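Local structure of NAD nucleotidase (Haemophilus influenzae, 3ZTV) at residues I153-D159 with K197-H203. The protein degrades NAD to adenosine and nicotinamide riboside, acting in the periplasm as both a pyrophosphatase and a zinc-dependent 5'-nucleotidase. Numbering follows the deposited sequence.
Sequences IAIIGLD and KIILLSH
I153 packs against K197, its CG1 4.0 Å from CE of the lysine. The K197 chain, bent at its last two torsions, leads its ammonium away from 153-159 to a salt bridge with E151, earlier on the same strand as I153. Parallel pairing runs from A154 with I198, and the even-numbered residues of 153-159 carry it, each giving its N-H to one carbonyl of 197-203 and taking an N-H two residues further along; A154 bonds to K197 O and receives the amide of I199, N to O 2.8 Å. I155 turns to the other face. Its CG1, anti to the backbone N (chi1 -178°), carries CD1 to 4.1 Å from I199 CG2 and brings it against the CB of L201. I156 returns to the face of A154, where its two branches divide the work: CD1 reaches back to I198 CG2 at 3.7 Å, while CG2 packs on L200 CD1 at 3.8 Å. Helix 179-191, which lies in the connection between the strands, covers this face through M186 and L190. At G157 the backbone alone makes the contact, its CA approaching L201 O. L158 binds that same carbonyl with a more bent bond (N-H...O 131°), and its CD2 lies 3.8 Å from S202 OG, a hydroxyl hydrogen-bonded to N209. D159 and H203 then run side by side, carboxylate and imidazole planes nearly perpendicular (86°), with OD1 3.7 Å from H203 CB. The side chain of H203 comes to about 2 Å from a bound zinc ion, consistent with ligation of the second zinc, and NE2 is hydrogen-bonded to D20. The example illustrates a parallel beta-alpha-beta unit of the calcineurin-like phosphoesterase fold, in which a strand's C-terminal end delivers a histidine to the dinuclear metal site.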
loop_
_atom_site.group_PDB
_atom_site.type_symbol
_atom_site.label_atom_id
_atom_site.label_comp_id
_atom_site.label_asym_id
_atom_site.label_seq_id
_atom_site.Cartn_x
_atom_site.Cartn_y
_atom_site.Cartn_z
ATOM N N ILE A 153 -3.088 27.456 3.910
ATOM C CA ILE A 153 -3.975 26.362 3.552
ATOM C C ILE A 153 -3.273 25.508 2.504
ATOM O O ILE A 153 -2.744 26.031 1.523
ATOM C CB ILE A 153 -5.322 26.881 3.005
ATOM C CG1 ILE A 153 -5.995 27.803 4.032
ATOM C CG2 ILE A 153 -6.235 25.724 2.632
ATOM C CD1 ILE A 153 -7.350 28.347 3.605
ATOM N N ALA A 154 -3.237 24.200 2.728
ATOM C CA ALA A 154 -2.620 23.292 1.769
ATOM C C ALA A 154 -3.673 22.625 0.899
ATOM O O ALA A 154 -4.771 22.299 1.367
ATOM C CB ALA A 154 -1.799 22.240 2.500
ATOM N N ILE A 155 -3.331 22.422 -0.370
ATOM C CA ILE A 155 -4.162 21.627 -1.255
ATOM C C ILE A 155 -3.311 20.520 -1.882
ATOM O O ILE A 155 -2.211 20.772 -2.381
ATOM C CB ILE A 155 -4.877 22.495 -2.310
ATOM C CG1 ILE A 155 -5.787 21.629 -3.187
ATOM C CG2 ILE A 155 -3.888 23.302 -3.115
ATOM C CD1 ILE A 155 -6.819 22.420 -3.976
ATOM N N ILE A 156 -3.820 19.295 -1.816
ATOM C CA ILE A 156 -3.119 18.091 -2.258
ATOM C C ILE A 156 -3.898 17.485 -3.422
ATOM O O ILE A 156 -5.118 17.358 -3.340
ATOM C CB ILE A 156 -3.071 17.040 -1.119
ATOM C CG1 ILE A 156 -2.383 17.592 0.128
ATOM C CG2 ILE A 156 -2.398 15.743 -1.564
ATOM C CD1 ILE A 156 -2.687 16.777 1.358
ATOM N N GLY A 157 -3.220 17.102 -4.505
ATOM C CA GLY A 157 -3.903 16.444 -5.605
ATOM C C GLY A 157 -3.832 14.932 -5.480
ATOM O O GLY A 157 -2.880 14.406 -4.897
ATOM N N LEU A 158 -4.797 14.219 -6.060
ATOM C CA LEU A 158 -4.825 12.757 -5.968
ATOM C C LEU A 158 -5.587 12.145 -7.141
ATOM O O LEU A 158 -6.628 12.675 -7.544
ATOM C CB LEU A 158 -5.483 12.319 -4.646
ATOM C CG LEU A 158 -5.113 10.944 -4.073
ATOM C CD1 LEU A 158 -3.700 10.939 -3.505
ATOM C CD2 LEU A 158 -6.112 10.537 -2.983
ATOM N N ASP A 159 -5.101 11.011 -7.646
ATOM C CA ASP A 159 -5.759 10.300 -8.747
ATOM C C ASP A 159 -6.182 8.902 -8.339
ATOM O O ASP A 159 -5.641 8.313 -7.396
ATOM C CB ASP A 159 -4.796 10.189 -9.934
ATOM C CG ASP A 159 -5.498 10.145 -11.301
ATOM O OD1 ASP A 159 -6.732 9.948 -11.401
ATOM O OD2 ASP A 159 -4.766 10.303 -12.318
ATOM N N LYS A 197 -5.283 23.382 7.974
ATOM C CA LYS A 197 -6.374 23.494 7.018
ATOM C C LYS A 197 -5.880 22.858 5.725
ATOM O O LYS A 197 -4.931 23.352 5.095
ATOM C CB LYS A 197 -6.734 24.959 6.809
ATOM C CG LYS A 197 -7.289 25.609 8.069
ATOM C CD LYS A 197 -7.502 27.103 7.875
ATOM C CE LYS A 197 -6.212 27.882 8.002
ATOM N NZ LYS A 197 -5.738 27.880 9.414
ATOM N N ILE A 198 -6.517 21.749 5.345
ATOM C CA ILE A 198 -6.049 20.936 4.220
ATOM C C ILE A 198 -7.218 20.509 3.335
ATOM O O ILE A 198 -8.221 19.952 3.820
ATOM C CB ILE A 198 -5.260 19.698 4.708
ATOM C CG1 ILE A 198 -4.061 20.148 5.556
ATOM C CG2 ILE A 198 -4.793 18.857 3.530
ATOM C CD1 ILE A 198 -3.161 19.015 6.062
ATOM N N ILE A 199 -7.069 20.788 2.039
ATOM C CA ILE A 199 -8.043 20.431 1.022
ATOM C C ILE A 199 -7.441 19.334 0.154
ATOM O O ILE A 199 -6.282 19.432 -0.262
ATOM C CB ILE A 199 -8.330 21.628 0.087
ATOM C CG1 ILE A 199 -8.703 22.877 0.886
ATOM C CG2 ILE A 199 -9.397 21.266 -0.959
ATOM C CD1 ILE A 199 -9.919 22.722 1.722
ATOM N N LEU A 200 -8.216 18.287 -0.109
ATOM C CA LEU A 200 -7.784 17.223 -1.009
ATOM C C LEU A 200 -8.633 17.310 -2.287
ATOM O O LEU A 200 -9.866 17.234 -2.236
ATOM C CB LEU A 200 -7.968 15.871 -0.322
ATOM C CG LEU A 200 -7.533 14.628 -1.094
ATOM C CD1 LEU A 200 -6.027 14.637 -1.289
ATOM C CD2 LEU A 200 -7.973 13.367 -0.368
ATOM N N LEU A 201 -7.964 17.510 -3.416
ATOM C CA LEU A 201 -8.587 17.591 -4.738
ATOM C C LEU A 201 -8.335 16.236 -5.399
ATOM O O LEU A 201 -7.226 15.959 -5.884
ATOM C CB LEU A 201 -7.957 18.734 -5.536
ATOM C CG LEU A 201 -8.531 19.019 -6.922
ATOM C CD1 LEU A 201 -10.033 19.308 -6.872
ATOM C CD2 LEU A 201 -7.789 20.158 -7.588
ATOM N N SER A 202 -9.339 15.369 -5.351
ATOM C CA SER A 202 -9.147 13.940 -5.591
ATOM C C SER A 202 -10.064 13.328 -6.639
ATOM O O SER A 202 -11.284 13.293 -6.485
ATOM C CB SER A 202 -9.303 13.152 -4.291
ATOM O OG SER A 202 -9.334 11.758 -4.563
ATOM N N HIS A 203 -9.426 12.814 -7.702
ATOM C CA HIS A 203 -10.098 12.008 -8.720
ATOM C C HIS A 203 -10.207 10.530 -8.331
ATOM O O HIS A 203 -10.338 9.658 -9.211
ATOM C CB HIS A 203 -9.423 12.112 -10.100
ATOM C CG HIS A 203 -10.393 11.973 -11.237
ATOM N ND1 HIS A 203 -10.675 10.786 -11.896
ATOM C CD2 HIS A 203 -11.200 12.903 -11.788
ATOM C CE1 HIS A 203 -11.603 11.011 -12.819
ATOM N NE2 HIS A 203 -11.930 12.288 -12.773
#